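PDB 3VA7: KLLA0E08119p from Kluyveromyces lactis, which probably carboxylates urea to urea-1-carboxylate at the expense of ATP and bicarbonate, using biotin as the carboxyl carrier, as part of a urea-degrading multifunctional enzyme. Local coordinates for residues P30-I42 / A99-F113. Residues are numbered along the deposited sequence; the frame is centred on the assembly and turned at random.
Sequences PFETVLIANRGEI and AKKTGAQAIIPGYGF
Leu35 and Ile108 join two parallel strands, 33-36 and 106-108, through their backbones: Ile108 N reaches Leu35 O at 2.9 Å, while Leu35 N bonds to Ala106 O and Ala37 N to Ile108 O. At the N-terminal end of the pair Gln105 N adds a more bent bond to Thr33 O.

Beyond the strands, the amide of Asn38 carries on the pairing between the two loops. Its ND2 gives one hydrogen to Pro109 O (2.7 Å, nearly straight at 170°) and the other to Tyr111 O (3.2 Å), both acceptors lying close to the amide plane, though ND2 stands above the plane of the Tyr111 carbonyl. OD1 takes Arg39 N on an in-plane lone pair, and the amide is thus gripped at both ends; it meets the edge of the Phe113 ring, the two planes 74° apart. A leucine in its place would probably leave the carbonyls of Pro109 and Tyr111 without this donor and let the two loops drift apart. Farther on, Tyr111 OH donates to the syn lone pair of Glu41 OE1 (2.8 Å), and Ile42 packs its CG1 against Tyr111 CZ.

Apolar side chains fill both faces of the sheet. On one, Ala106 CB sits over the centre of the Phe31 ring in a CH-pi contact, and Val34 CG1 meets Ile108 CG2 at 3.6 Å. On the other, Leu35, its CG anti to the backbone N (chi1 178°), spreads CD1 to Ala99 CB and CD2 to Ile107 CG2.

Strand 33-36 is central in the five-stranded parallel sheet, of Rossmann-like order 3-2-1-4-5, of the biotin carboxylase N-terminal domain; Asn38 ties together the loops following it and its neighbour 106-108. Strands 56-61 and 130-131 flank the pair; helix 40-53 packs on the Ile36 and Ile108 face, and helix 92-101 leads through a Schellman motif at Gly103 into strand 106-108.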
ATOM      1  N   PRO A  30      32.239  19.703  26.135  1.00 51.36           N
ATOM      2  CA  PRO A  30      33.052  18.520  26.453  1.00 49.87           C
ATOM      3  C   PRO A  30      33.864  17.969  25.291  1.00 48.55           C
ATOM      4  O   PRO A  30      34.998  17.549  25.485  1.00 48.80           O
ATOM      5  CB  PRO A  30      32.004  17.485  26.913  1.00 49.35           C
ATOM      6  CG  PRO A  30      30.689  18.080  26.594  1.00 49.59           C
ATOM      7  CD  PRO A  30      30.864  19.546  26.637  1.00 51.08           C
ATOM      8  N   PHE A  31      33.259  17.950  24.108  1.00 47.26           N
ATOM      9  CA  PHE A  31      33.802  17.334  22.903  1.00 46.03           C
ATOM     10  C   PHE A  31      33.242  18.092  21.694  1.00 45.23           C
ATOM     11  O   PHE A  31      32.174  18.692  21.769  1.00 44.34           O
ATOM     12  CB  PHE A  31      33.387  15.868  22.767  1.00 45.80           C
ATOM     13  CG  PHE A  31      33.818  14.973  23.892  1.00 46.38           C
ATOM     14  CD1 PHE A  31      35.133  14.507  23.974  1.00 44.59           C
ATOM     15  CD2 PHE A  31      32.887  14.533  24.837  1.00 45.05           C
ATOM     16  CE1 PHE A  31      35.517  13.658  25.000  1.00 43.06           C
ATOM     17  CE2 PHE A  31      33.267  13.675  25.851  1.00 44.29           C
ATOM     18  CZ  PHE A  31      34.600  13.235  25.932  1.00 43.95           C
ATOM     19  N   GLU A  32      33.973  18.040  20.589  1.00 44.43           N
ATOM     20  CA  GLU A  32      33.685  18.841  19.434  1.00 44.28           C
ATOM     21  C   GLU A  32      32.843  17.988  18.476  1.00 42.76           C
ATOM     22  O   GLU A  32      31.770  18.392  18.039  1.00 42.11           O
ATOM     23  CB  GLU A  32      35.017  19.294  18.814  1.00 45.34           C
ATOM     24  CG  GLU A  32      35.100  20.760  18.358  1.00 50.82           C
ATOM     25  CD  GLU A  32      34.592  21.756  19.414  1.00 57.09           C
ATOM     26  OE1 GLU A  32      35.089  21.684  20.567  1.00 57.46           O
ATOM     27  OE2 GLU A  32      33.704  22.613  19.086  1.00 59.25           O
ATOM     28  N   THR A  33      33.327  16.787  18.177  1.00 41.14           N
ATOM     29  CA  THR A  33      32.557  15.841  17.409  1.00 39.92           C
ATOM     30  C   THR A  33      32.523  14.519  18.218  1.00 38.41           C
ATOM     31  O   THR A  33      33.521  14.164  18.845  1.00 38.66           O
ATOM     32  CB  THR A  33      33.109  15.692  15.934  1.00 40.07           C
ATOM     33  OG1 THR A  33      34.381  15.078  15.951  1.00 43.81           O
ATOM     34  CG2 THR A  33      33.350  17.020  15.287  1.00 39.73           C
ATOM     35  N   VAL A  34      31.376  13.832  18.234  1.00 35.78           N
ATOM     36  CA  VAL A  34      31.155  12.599  19.006  1.00 33.63           C
ATOM     37  C   VAL A  34      30.515  11.541  18.086  1.00 32.86           C
ATOM     38  O   VAL A  34      29.558  11.838  17.420  1.00 31.98           O
ATOM     39  CB  VAL A  34      30.187  12.845  20.242  1.00 33.35           C
ATOM     40  CG1 VAL A  34      29.678  11.537  20.810  1.00 33.30           C
ATOM     41  CG2 VAL A  34      30.830  13.631  21.351  1.00 31.02           C
ATOM     42  N   LEU A  35      31.025  10.312  18.044  1.00 33.09           N
ATOM     43  CA  LEU A  35      30.391   9.238  17.235  1.00 33.53           C
ATOM     44  C   LEU A  35      29.454   8.358  18.074  1.00 33.34           C
ATOM     45  O   LEU A  35      29.771   8.087  19.239  1.00 33.67           O
ATOM     46  CB  LEU A  35      31.457   8.356  16.621  1.00 33.68           C
ATOM     47  CG  LEU A  35      31.045   7.137  15.783  1.00 34.84           C
ATOM     48  CD1 LEU A  35      32.037   7.083  14.616  1.00 31.14           C
ATOM     49  CD2 LEU A  35      30.955   5.765  16.593  1.00 31.27           C
ATOM     50  N   ILE A  36      28.325   7.921  17.502  1.00 32.47           N
ATOM     51  CA  ILE A  36      27.396   7.052  18.232  1.00 32.20           C
ATOM     52  C   ILE A  36      27.541   5.656  17.721  1.00 32.64           C
ATOM     53  O   ILE A  36      27.151   5.360  16.579  1.00 32.41           O
ATOM     54  CB  ILE A  36      25.892   7.335  17.960  1.00 32.58           C
ATOM     55  CG1 ILE A  36      25.544   8.828  17.780  1.00 32.12           C
ATOM     56  CG2 ILE A  36      24.996   6.572  18.931  1.00 32.43           C
ATOM     57  CD1 ILE A  36      26.084   9.723  18.692  1.00 31.14           C
ATOM     58  N   ALA A  37      28.067   4.777  18.572  1.00 33.21           N
ATOM     59  CA  ALA A  37      28.213   3.363  18.230  1.00 32.81           C
ATOM     60  C   ALA A  37      26.877   2.637  18.386  1.00 33.15           C
ATOM     61  O   ALA A  37      26.757   1.610  19.081  1.00 34.29           O
ATOM     62  CB  ALA A  37      29.300   2.706  19.036  1.00 32.54           C
ATOM     63  N   ASN A  38      25.865   3.167  17.714  1.00 32.67           N
ATOM     64  CA  ASN A  38      24.535   2.591  17.841  1.00 32.43           C
ATOM     65  C   ASN A  38      23.604   3.027  16.725  1.00 32.71           C
ATOM     66  O   ASN A  38      24.012   3.839  15.842  1.00 32.44           O
ATOM     67  CB  ASN A  38      23.920   2.918  19.209  1.00 31.84           C
ATOM     68  CG  ASN A  38      23.193   1.754  19.798  1.00 31.28           C
ATOM     69  OD1 ASN A  38      22.215   1.260  19.210  1.00 32.94           O
ATOM     70  ND2 ASN A  38      23.635   1.304  20.973  1.00 26.84           N
ATOM     71  N   ARG A  39      22.380   2.478  16.788  1.00 32.55           N
ATOM     72  CA  ARG A  39      21.331   2.629  15.782  1.00 33.09           C
ATOM     73  C   ARG A  39      20.006   2.984  16.450  1.00 32.25           C
ATOM     74  O   ARG A  39      19.947   3.278  17.638  1.00 32.87           O
ATOM     75  CB  ARG A  39      21.190   1.312  14.955  1.00 33.67           C
ATOM     76  CG  ARG A  39      20.585   0.129  15.711  1.00 35.79           C
ATOM     77  CD  ARG A  39      20.135  -1.057  14.817  1.00 38.34           C
ATOM     78  NE  ARG A  39      18.989  -0.745  13.957  1.00 44.93           N
ATOM     79  CZ  ARG A  39      17.695  -0.647  14.347  1.00 48.83           C
ATOM     80  NH1 ARG A  39      16.761  -0.339  13.429  1.00 49.17           N
ATOM     81  NH2 ARG A  39      17.313  -0.822  15.630  1.00 44.63           N
ATOM     82  N   GLY A  40      18.933   2.952  15.689  1.00 31.93           N
ATOM     83  CA  GLY A  40      17.607   3.110  16.264  1.00 32.11           C
ATOM     84  C   GLY A  40      17.382   4.342  17.107  1.00 32.32           C
ATOM     85  O   GLY A  40      17.898   5.434  16.840  1.00 33.49           O
ATOM     86  N   GLU A  41      16.653   4.116  18.174  1.00 31.24           N
ATOM     87  CA  GLU A  41      15.995   5.114  18.994  1.00 29.89           C
ATOM     88  C   GLU A  41      16.996   5.770  19.932  1.00 28.70           C
ATOM     89  O   GLU A  41      17.011   7.010  20.135  1.00 28.62           O
ATOM     90  CB  GLU A  41      14.911   4.312  19.736  1.00 30.30           C
ATOM     91  CG  GLU A  41      14.386   4.777  21.009  1.00 33.40           C
ATOM     92  CD  GLU A  41      15.312   4.641  22.227  1.00 33.14           C
ATOM     93  OE1 GLU A  41      15.550   3.498  22.762  1.00 30.01           O
ATOM     94  OE2 GLU A  41      15.691   5.747  22.675  1.00 27.33           O
ATOM     95  N   ILE A  42      17.864   4.963  20.507  1.00 26.88           N
ATOM     96  CA  ILE A  42      18.937   5.557  21.298  1.00 25.86           C
ATOM     97  C   ILE A  42      19.860   6.483  20.466  1.00 25.62           C
ATOM     98  O   ILE A  42      20.324   7.527  20.936  1.00 24.63           O
ATOM     99  CB  ILE A  42      19.767   4.496  22.067  1.00 25.98           C
ATOM    100  CG1 ILE A  42      20.491   5.195  23.210  1.00 25.48           C
ATOM    101  CG2 ILE A  42      20.718   3.679  21.117  1.00 23.18           C
ATOM    102  CD1 ILE A  42      19.577   6.138  23.924  1.00 28.03           C
ATOM    103  N   ALA A  99      35.395   6.327  13.615  1.00 48.88           N
ATOM    104  CA  ALA A  99      35.649   7.507  14.467  1.00 49.05           C
ATOM    105  C   ALA A  99      36.925   8.214  14.055  1.00 49.85           C
ATOM    106  O   ALA A  99      37.039   9.456  14.173  1.00 49.73           O
ATOM    107  CB  ALA A  99      35.727   7.131  15.906  1.00 48.67           C
ATOM    108  N   LYS A 100      37.888   7.404  13.597  1.00 50.30           N
ATOM    109  CA  LYS A 100      39.137   7.908  13.029  1.00 50.76           C
ATOM    110  C   LYS A 100      38.850   8.806  11.835  1.00 50.30           C
ATOM    111  O   LYS A 100      39.157   9.989  11.852  1.00 50.09           O
ATOM    112  CB  LYS A 100      40.019   6.728  12.588  1.00 51.56           C
ATOM    113  CG  LYS A 100      40.864   6.128  13.670  1.00 51.76           C
ATOM    114  CD  LYS A 100      41.526   7.223  14.488  1.00 50.78           C
ATOM    115  CE  LYS A 100      42.384   6.620  15.561  1.00 51.79           C
ATOM    116  NZ  LYS A 100      42.708   7.641  16.592  1.00 54.28           N
ATOM    117  N   LYS A 101      38.204   8.203  10.840  1.00 50.23           N
ATOM    118  CA  LYS A 101      37.832   8.769   9.551  1.00 50.83           C
ATOM    119  C   LYS A 101      37.069  10.117   9.652  1.00 50.53           C
ATOM    120  O   LYS A 101      37.177  10.992   8.758  1.00 50.43           O
ATOM    121  CB  LYS A 101      36.999   7.692   8.843  1.00 51.55           C
ATOM    122  CG  LYS A 101      36.548   7.905   7.411  1.00 54.95           C
ATOM    123  CD  LYS A 101      35.694   6.681   6.967  1.00 61.67           C
ATOM    124  CE  LYS A 101      35.615   6.506   5.424  1.00 65.10           C
ATOM    125  NZ  LYS A 101      36.940   6.070   4.835  1.00 67.44           N
ATOM    126  N   THR A 102      36.329  10.305  10.750  1.00 49.54           N
ATOM    127  CA  THR A 102      35.490  11.513  10.924  1.00 47.27           C
ATOM    128  C   THR A 102      36.059  12.465  11.947  1.00 46.65           C
ATOM    129  O   THR A 102      35.435  13.489  12.266  1.00 46.41           O
ATOM    130  CB  THR A 102      34.063  11.132  11.351  1.00 47.58           C
ATOM    131  OG1 THR A 102      34.098  10.212  12.469  1.00 44.28           O
ATOM    132  CG2 THR A 102      33.316  10.512  10.155  1.00 45.95           C
ATOM    133  N   GLY A 103      37.250  12.127  12.453  1.00 45.81           N
ATOM    134  CA  GLY A 103      37.875  12.824  13.603  1.00 44.09           C
ATOM    135  C   GLY A 103      37.008  12.976  14.844  1.00 42.62           C
ATOM    136  O   GLY A 103      36.923  14.060  15.405  1.00 42.24           O
ATOM    137  N   ALA A 104      36.345  11.908  15.278  1.00 42.42           N
ATOM    138  CA  ALA A 104      35.517  11.976  16.536  1.00 42.34           C
ATOM    139  C   ALA A 104      36.397  11.888  17.772  1.00 41.99           C
ATOM    140  O   ALA A 104      37.204  10.959  17.893  1.00 42.16           O
ATOM    141  CB  ALA A 104      34.453  10.878  16.563  1.00 41.27           C
ATOM    142  N   GLN A 105      36.308  12.845  18.683  1.00 41.90           N
ATOM    143  CA  GLN A 105      37.126  12.676  19.882  1.00 41.85           C
ATOM    144  C   GLN A 105      36.622  11.634  20.853  1.00 40.77           C
ATOM    145  O   GLN A 105      37.419  11.118  21.661  1.00 42.54           O
ATOM    146  CB  GLN A 105      37.524  13.966  20.561  1.00 41.95           C
ATOM    147  CG  GLN A 105      36.456  14.946  20.682  1.00 48.09           C
ATOM    148  CD  GLN A 105      36.841  16.246  20.040  1.00 55.34           C
ATOM    149  OE1 GLN A 105      37.248  16.282  18.849  1.00 54.69           O
ATOM    150  NE2 GLN A 105      36.732  17.346  20.823  1.00 58.78           N
ATOM    151  N   ALA A 106      35.339  11.273  20.747  1.00 38.86           N
ATOM    152  CA  ALA A 106      34.667  10.352  21.698  1.00 36.08           C
ATOM    153  C   ALA A 106      33.667   9.450  20.999  1.00 35.23           C
ATOM    154  O   ALA A 106      33.134   9.786  19.921  1.00 34.73           O
ATOM    155  CB  ALA A 106      33.979  11.122  22.788  1.00 34.89           C
ATOM    156  N   ILE A 107      33.435   8.292  21.607  1.00 34.17           N
ATOM    157  CA  ILE A 107      32.389   7.375  21.171  1.00 33.81           C
ATOM    158  C   ILE A 107      31.421   7.116  22.314  1.00 33.84           C
ATOM    159  O   ILE A 107      31.834   6.827  23.448  1.00 34.88           O
ATOM    160  CB  ILE A 107      32.956   6.040  20.691  1.00 33.86           C
ATOM    161  CG1 ILE A 107      33.949   6.266  19.549  1.00 34.05           C
ATOM    162  CG2 ILE A 107      31.829   5.094  20.295  1.00 31.61           C
ATOM    163  CD1 ILE A 107      34.878   5.075  19.330  1.00 37.48           C
ATOM    164  N   ILE A 108      30.139   7.289  22.034  1.00 32.54           N
ATOM    165  CA  ILE A 108      29.147   7.012  23.022  1.00 31.67           C
ATOM    166  C   ILE A 108      28.386   5.838  22.444  1.00 32.35           C
ATOM    167  O   ILE A 108      27.962   5.876  21.283  1.00 32.22           O
ATOM    168  CB  ILE A 108      28.286   8.241  23.380  1.00 30.56           C
ATOM    169  CG1 ILE A 108      27.209   7.881  24.407  1.00 27.65           C
ATOM    170  CG2 ILE A 108      27.663   8.826  22.149  1.00 31.66           C
ATOM    171  CD1 ILE A 108      26.514   9.065  25.035  1.00 21.50           C
ATOM    172  N   PRO A 109      28.252   4.764  23.254  1.00 32.71           N
ATOM    173  CA  PRO A 109      27.826   3.453  22.773  1.00 32.38           C
ATOM    174  C   PRO A 109      26.341   3.146  22.852  1.00 33.61           C
ATOM    175  O   PRO A 109      25.888   2.211  22.169  1.00 34.84           O
ATOM    176  CB  PRO A 109      28.579   2.505  23.692  1.00 31.86           C
ATOM    177  CG  PRO A 109      28.692   3.261  24.968  1.00 30.84           C
ATOM    178  CD  PRO A 109      28.680   4.723  24.668  1.00 31.68           C
ATOM    179  N   GLY A 110      25.579   3.889  23.657  1.00 33.68           N
ATOM    180  CA  GLY A 110      24.193   3.506  23.930  1.00 34.32           C
ATOM    181  C   GLY A 110      24.128   2.347  24.915  1.00 34.52           C
ATOM    182  O   GLY A 110      24.853   2.338  25.941  1.00 34.98           O
ATOM    183  N   TYR A 111      23.215   1.435  24.609  1.00 34.50           N
ATOM    184  CA  TYR A 111      23.019   0.121  25.237  1.00 35.13           C
ATOM    185  C   TYR A 111      22.787  -0.948  24.171  1.00 36.38           C
ATOM    186  O   TYR A 111      22.311  -0.632  23.077  1.00 36.32           O
ATOM    187  CB  TYR A 111      21.809   0.117  26.161  1.00 34.52           C
ATOM    188  CG  TYR A 111      20.672   1.007  25.739  1.00 33.88           C
ATOM    189  CD1 TYR A 111      19.843   0.686  24.652  1.00 33.95           C
ATOM    190  CD2 TYR A 111      20.418   2.179  26.426  1.00 32.72           C
ATOM    191  CE1 TYR A 111      18.797   1.534  24.262  1.00 32.84           C
ATOM    192  CE2 TYR A 111      19.379   3.018  26.060  1.00 33.06           C
ATOM    193  CZ  TYR A 111      18.567   2.687  24.995  1.00 36.50           C
ATOM    194  OH  TYR A 111      17.521   3.549  24.696  1.00 41.90           O
ATOM    195  N   GLY A 112      23.094  -2.211  24.504  1.00 37.74           N
ATOM    196  CA  GLY A 112      23.257  -3.257  23.500  1.00 37.88           C
ATOM    197  C   GLY A 112      24.638  -3.095  22.894  1.00 38.81           C
ATOM    198  O   GLY A 112      25.429  -2.268  23.351  1.00 38.44           O
ATOM    199  N   PHE A 113      24.924  -3.898  21.867  1.00 39.66           N
ATOM    200  CA  PHE A 113      26.149  -3.774  21.038  1.00 40.34           C
ATOM    201  C   PHE A 113      27.426  -3.662  21.849  1.00 40.36           C
ATOM    202  O   PHE A 113      27.617  -4.422  22.788  1.00 41.28           O
ATOM    203  CB  PHE A 113      26.014  -2.666  19.964  1.00 40.27           C
ATOM    204  CG  PHE A 113      24.813  -2.868  19.048  1.00 42.35           C
ATOM    205  CD1 PHE A 113      24.741  -3.979  18.188  1.00 42.27           C
ATOM    206  CD2 PHE A 113      23.736  -1.969  19.059  1.00 43.94           C
ATOM    207  CE1 PHE A 113      23.625  -4.180  17.338  1.00 44.08           C
ATOM    208  CE2 PHE A 113      22.600  -2.168  18.207  1.00 45.80           C
ATOM    209  CZ  PHE A 113      22.549  -3.270  17.350  1.00 43.90           C
TER